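PDB 3IPO: thiosulfate sulfurtransferase YnjE from Escherichia coli K-12, which transfers sulfur as a thiosulfate sulfurtransferase of the rhodanese family, turning thiosulfate and cyanide into thiocyanate and sulfite through a cysteine persulfide. Local coordinates for residues N20-D25 with Q71-T76; K150-A155 with D171-N176. All blocks are in the same frame, centred on the assembly; numbering follows the deposited sequence.

The two contacts belong to different rhodanese repeats and lie on opposite sides of the chain's centre, with centres about 40 Å apart and nearest atoms about 26 Å apart. Contact 1, in the first repeat, is partly buried: a lysine side chain of strand 22-25 bonds to a backbone carbonyl of the loop after helix 62-71, with aliphatic packing beside it. Contact 2, in the second repeat, is buried and larger: strands 149-155 and 170-174 are neighbours in a parallel sheet, joined mainly by backbone hydrogen bonds, with Ile152, Ala154 and Ile173 packing on one face and Glu153 and Tyr172 beside a phosphate on the other. Both lie away from the catalytic cysteine of the third repeat.

Contact 1 of 2, residues N20-D25 with Q71-T76; sequences NGKAID and QHNLKT
Lys22 reaches from the start of strand 22-25 to the Schellman motif that ends helix 62-71, grasping the carbonyl of Asn73, the C-prime residue of that motif. The contact therefore ties a strand of the first rhodanese repeat to the turn by which the chain leaves the helix on its way to strand 80-83. Asn73 has the positive phi that the motif demands, a conformation asparagine tolerates better than most residues; it lets Leu74 N return to Ile69 O and Asn73 N to Lys70 O. The carbonyls of His72 and Asn73 lie towards the lysine. A long cationic side chain suits this place, since the C-terminal end of a helix is probably polarised in favour of positive charge. Lys22 NZ donates to Asn73 O at 2.7 Å, coming from well above the carbonyl plane. The methylene before it also nears the turn, Lys22 CE lying 3.5 Å from His72 O. The chain turns at chi2 (97°), which carries its far end out to the turn while the near methylenes pass over one branch of Leu74: Lys22 CB is 3.8 Å from Leu74 CD2, and Lys22 CD 4.1 Å from the same methyl. Thus the lysine is both a polar clasp and an aliphatic lid. Beneath it, buried Leu74 also packs on Trp68 and Ile69 of the helix, on Leu50 and on Val80, so a branched apolar residue fits where helix, loop and sheet converge. Ile24, two residues along the strand from Lys22, has its side chain on the same side of the sheet and adds a looser touch from its extended branch, with Ile24 CD1 4.3 Å from Leu74 CD1.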
# COMPACT_ATOMS: atom_id res chain seq x y z
N ASN B 20 2.63 12.09 10.01
CA ASN B 20 1.92 12.80 8.97
C ASN B 20 2.87 13.49 8.00
O ASN B 20 2.56 14.59 7.54
CB ASN B 20 0.94 13.86 9.55
CG ASN B 20 -0.32 13.24 10.10
OD1 ASN B 20 -0.69 12.12 9.68
ND2 ASN B 20 -1.01 13.95 11.02
N GLY B 21 3.99 12.85 7.69
CA GLY B 21 4.97 13.37 6.71
C GLY B 21 4.59 13.03 5.28
O GLY B 21 3.52 12.45 5.04
N LYS B 22 5.46 13.41 4.36
CA LYS B 22 5.30 13.14 2.95
C LYS B 22 6.43 12.29 2.32
O LYS B 22 7.62 12.58 2.51
CB LYS B 22 5.24 14.45 2.20
CG LYS B 22 3.86 14.75 1.71
CD LYS B 22 3.16 15.66 2.66
CE LYS B 22 1.99 16.38 1.93
NZ LYS B 22 1.57 17.57 2.75
N ALA B 23 6.07 11.29 1.54
CA ALA B 23 7.07 10.53 0.83
C ALA B 23 7.21 11.11 -0.55
O ALA B 23 6.22 11.56 -1.15
CB ALA B 23 6.65 9.11 0.74
N ILE B 24 8.42 11.06 -1.10
CA ILE B 24 8.64 11.60 -2.40
C ILE B 24 9.45 10.62 -3.22
O ILE B 24 10.58 10.29 -2.90
CB ILE B 24 9.36 12.96 -2.35
CG1 ILE B 24 8.55 14.03 -1.57
CG2 ILE B 24 9.70 13.41 -3.76
CD1 ILE B 24 9.23 15.38 -1.61
N ASP B 25 8.81 10.14 -4.28
CA ASP B 25 9.31 9.13 -5.19
C ASP B 25 10.10 9.88 -6.27
O ASP B 25 9.53 10.67 -7.02
CB ASP B 25 8.10 8.36 -5.76
CG ASP B 25 8.49 7.12 -6.58
OD1 ASP B 25 9.54 7.10 -7.25
OD2 ASP B 25 7.70 6.17 -6.55
N GLN B 71 1.75 23.61 -4.12
CA GLN B 71 0.62 22.84 -4.65
C GLN B 71 0.45 21.50 -3.90
O GLN B 71 -0.68 20.99 -3.77
CB GLN B 71 0.76 22.63 -6.17
CG GLN B 71 -0.34 21.82 -6.89
CD GLN B 71 -1.67 22.62 -7.01
OE1 GLN B 71 -1.79 23.52 -7.85
NE2 GLN B 71 -2.66 22.27 -6.17
N HIS B 72 1.56 20.94 -3.40
CA HIS B 72 1.48 19.66 -2.71
C HIS B 72 1.59 19.84 -1.22
O HIS B 72 1.71 18.88 -0.45
CB HIS B 72 2.54 18.70 -3.23
CG HIS B 72 2.42 18.44 -4.70
ND1 HIS B 72 1.57 17.48 -5.21
CD2 HIS B 72 3.00 19.04 -5.76
CE1 HIS B 72 1.67 17.47 -6.52
NE2 HIS B 72 2.51 18.42 -6.89
N ASN B 73 1.58 21.11 -0.82
CA ASN B 73 1.46 21.48 0.57
C ASN B 73 2.57 20.84 1.45
O ASN B 73 2.29 20.20 2.48
CB ASN B 73 0.01 21.18 1.05
CG ASN B 73 -0.18 21.44 2.53
OD1 ASN B 73 0.15 22.53 3.05
ND2 ASN B 73 -0.70 20.42 3.24
N LEU B 74 3.82 21.01 1.02
CA LEU B 74 4.97 20.63 1.81
C LEU B 74 5.31 21.76 2.79
O LEU B 74 5.89 22.79 2.40
CB LEU B 74 6.15 20.35 0.89
CG LEU B 74 6.04 19.14 -0.04
CD1 LEU B 74 7.14 19.11 -1.05
CD2 LEU B 74 6.08 17.89 0.77
N LYS B 75 4.92 21.59 4.05
CA LYS B 75 5.20 22.57 5.13
C LYS B 75 6.69 22.63 5.33
O LYS B 75 7.31 21.58 5.42
CB LYS B 75 4.52 22.14 6.44
CG LYS B 75 2.99 21.91 6.35
CD LYS B 75 2.18 23.23 6.60
CE LYS B 75 2.28 24.27 5.42
NZ LYS B 75 1.82 25.67 5.78
N THR B 76 7.27 23.83 5.40
CA THR B 76 8.76 23.98 5.55
C THR B 76 9.47 22.93 6.44
O THR B 76 10.58 22.44 6.11
CB THR B 76 9.17 25.44 5.99
OG1 THR B 76 8.85 26.35 4.94
CG2 THR B 76 10.70 25.57 6.30

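Contact 2 of 2, residues K150-A155 with D171-N176. With PO4 (phosphate ion), chain I.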
# COMPACT_ATOMS: atom_id res chain seq x y z
N LYS B 150 1.54 -2.78 -33.41
CA LYS B 150 1.99 -1.77 -34.33
C LYS B 150 2.26 -0.50 -33.58
O LYS B 150 1.52 -0.16 -32.67
CB LYS B 150 0.92 -1.50 -35.39
CG LYS B 150 1.30 -2.08 -36.70
CD LYS B 150 0.22 -2.96 -37.21
CE LYS B 150 0.69 -3.64 -38.50
NZ LYS B 150 0.16 -5.03 -38.48
N VAL B 151 3.33 0.18 -33.95
CA VAL B 151 3.60 1.52 -33.47
C VAL B 151 3.21 2.49 -34.57
O VAL B 151 3.48 2.23 -35.73
CB VAL B 151 5.07 1.68 -33.19
CG1 VAL B 151 5.34 3.04 -32.61
CG2 VAL B 151 5.53 0.55 -32.26
N ILE B 152 2.56 3.60 -34.22
CA ILE B 152 2.04 4.53 -35.22
C ILE B 152 2.20 5.96 -34.75
O ILE B 152 1.71 6.30 -33.67
CB ILE B 152 0.52 4.32 -35.49
CG1 ILE B 152 0.18 2.84 -35.68
CG2 ILE B 152 0.05 5.26 -36.65
CD1 ILE B 152 -1.21 2.50 -36.20
N GLU B 153 2.85 6.81 -35.54
CA GLU B 153 2.89 8.23 -35.26
C GLU B 153 1.61 8.87 -35.79
O GLU B 153 1.18 8.51 -36.87
CB GLU B 153 4.08 8.88 -35.94
CG GLU B 153 4.21 10.34 -35.55
CD GLU B 153 5.53 10.96 -35.90
OE1 GLU B 153 6.56 10.24 -36.03
OE2 GLU B 153 5.55 12.20 -36.02
N ALA B 154 1.00 9.77 -35.02
CA ALA B 154 -0.19 10.49 -35.49
C ALA B 154 0.05 11.98 -35.46
O ALA B 154 0.53 12.52 -34.48
CB ALA B 154 -1.37 10.18 -34.65
N ALA B 155 -0.30 12.65 -36.54
CA ALA B 155 -0.18 14.09 -36.59
C ALA B 155 -1.18 14.68 -37.61
O ALA B 155 -1.63 13.98 -38.53
CB ALA B 155 1.24 14.50 -36.93
N ASP B 171 4.58 3.23 -38.36
CA ASP B 171 3.71 3.68 -39.42
C ASP B 171 3.27 5.14 -39.10
O ASP B 171 3.65 5.70 -38.05
CB ASP B 171 2.51 2.72 -39.47
CG ASP B 171 1.51 3.03 -40.60
OD1 ASP B 171 1.88 3.71 -41.60
OD2 ASP B 171 0.35 2.58 -40.47
N TYR B 172 2.50 5.75 -40.00
CA TYR B 172 2.09 7.14 -39.85
C TYR B 172 0.63 7.29 -40.18
O TYR B 172 0.19 6.82 -41.21
CB TYR B 172 2.88 8.07 -40.77
CG TYR B 172 2.47 9.53 -40.66
CD1 TYR B 172 3.09 10.38 -39.75
CD2 TYR B 172 1.44 10.05 -41.47
CE1 TYR B 172 2.70 11.75 -39.63
CE2 TYR B 172 1.06 11.41 -41.37
CZ TYR B 172 1.69 12.25 -40.46
OH TYR B 172 1.31 13.58 -40.37
N ILE B 173 -0.11 7.96 -39.32
CA ILE B 173 -1.51 8.22 -39.59
C ILE B 173 -1.82 9.70 -39.49
O ILE B 173 -1.57 10.34 -38.46
CB ILE B 173 -2.41 7.39 -38.70
CG1 ILE B 173 -3.84 7.82 -38.87
CG2 ILE B 173 -2.07 7.62 -37.27
CD1 ILE B 173 -4.78 6.69 -38.50
N ASP B 174 -2.31 10.25 -40.59
CA ASP B 174 -2.80 11.62 -40.66
C ASP B 174 -4.15 11.66 -39.90
O ASP B 174 -5.01 10.81 -40.14
CB ASP B 174 -2.95 12.01 -42.14
CG ASP B 174 -3.48 13.42 -42.34
OD1 ASP B 174 -3.97 14.06 -41.37
OD2 ASP B 174 -3.39 13.91 -43.49
N THR B 175 -4.31 12.62 -38.98
CA THR B 175 -5.57 12.75 -38.22
C THR B 175 -6.80 12.99 -39.12
O THR B 175 -7.94 12.64 -38.74
CB THR B 175 -5.52 13.85 -37.12
OG1 THR B 175 -5.24 15.13 -37.71
CG2 THR B 175 -4.44 13.53 -36.07
N ASN B 176 -6.57 13.55 -40.30
CA ASN B 176 -7.66 13.72 -41.26
C ASN B 176 -8.23 12.39 -41.68
O ASN B 176 -9.28 12.35 -42.27
CB ASN B 176 -7.25 14.58 -42.48
CG ASN B 176 -6.98 16.02 -42.09
OD1 ASN B 176 -5.86 16.51 -42.17
ND2 ASN B 176 -7.99 16.68 -41.58
P PO4 I . 4.66 15.23 -38.68
O1 PO4 I . 5.63 14.30 -39.34
O2 PO4 I . 5.19 16.66 -38.67
O3 PO4 I . 3.38 15.15 -39.48
O4 PO4 I . 4.48 14.76 -37.25
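Strands 150-155 and 171-174 run parallel, inclined by 35°, in the sheet of the second rhodanese repeat, with Ile152 opposite Asp171 and Ala154 opposite Ile173. Asp171 N donates to Val151 O and Glu153 N to Asp171 O; Ile173 N then meets Glu153 O at 2.8 Å, almost in line with the C=O bond, and Ala155 N reaches Ile173 O at a longer 3.3 Å. Beyond the strand, Thr175 N continues the pattern to Ala155 O, while Asp174 OD1 accepts from Asn176 N in an Asx turn where the chain bends into a 3-10 segment. On one face the branched Ile152 and Ile173 cross, their CG2 methyls a very tight 3.2 Å apart, and Ala154 CB lies 3.7 Å from Ile173 CG2, small enough to fit beside it. The face of Glu153, Tyr172 and Ala155 borders a phosphate, probably from the crystallisation liquor, bound by Leu161 N and Tyr162 N. Tyr172 has CG anti to its own N (chi1 179°), which sends the ring along the sheet past Ala155 CB, 4.1 Å from Tyr172 CE1. Tyr172 OH hydrogen-bonds to Gly157 O and lies 2.7 Å from phosphate O3, at the ring edge; the two oxygens compete for one proton. A valine in place of Tyr172 would probably leave Gly157 O without its hydroxyl partner and open a gap beside Ala155 CB. Glu153 OE2, 3.0 Å from phosphate O4, forms a salt bridge with Arg212. Strand 170-174 is the sheet's outermost strand, and 149-155 also pairs with 206-210. Val220 of helix 214-227 covers Ala154 and Ile173, whereas helix 161-164, the crossover of this beta-alpha-beta unit, meets the Tyr172 ring edge-to-face through Tyr162.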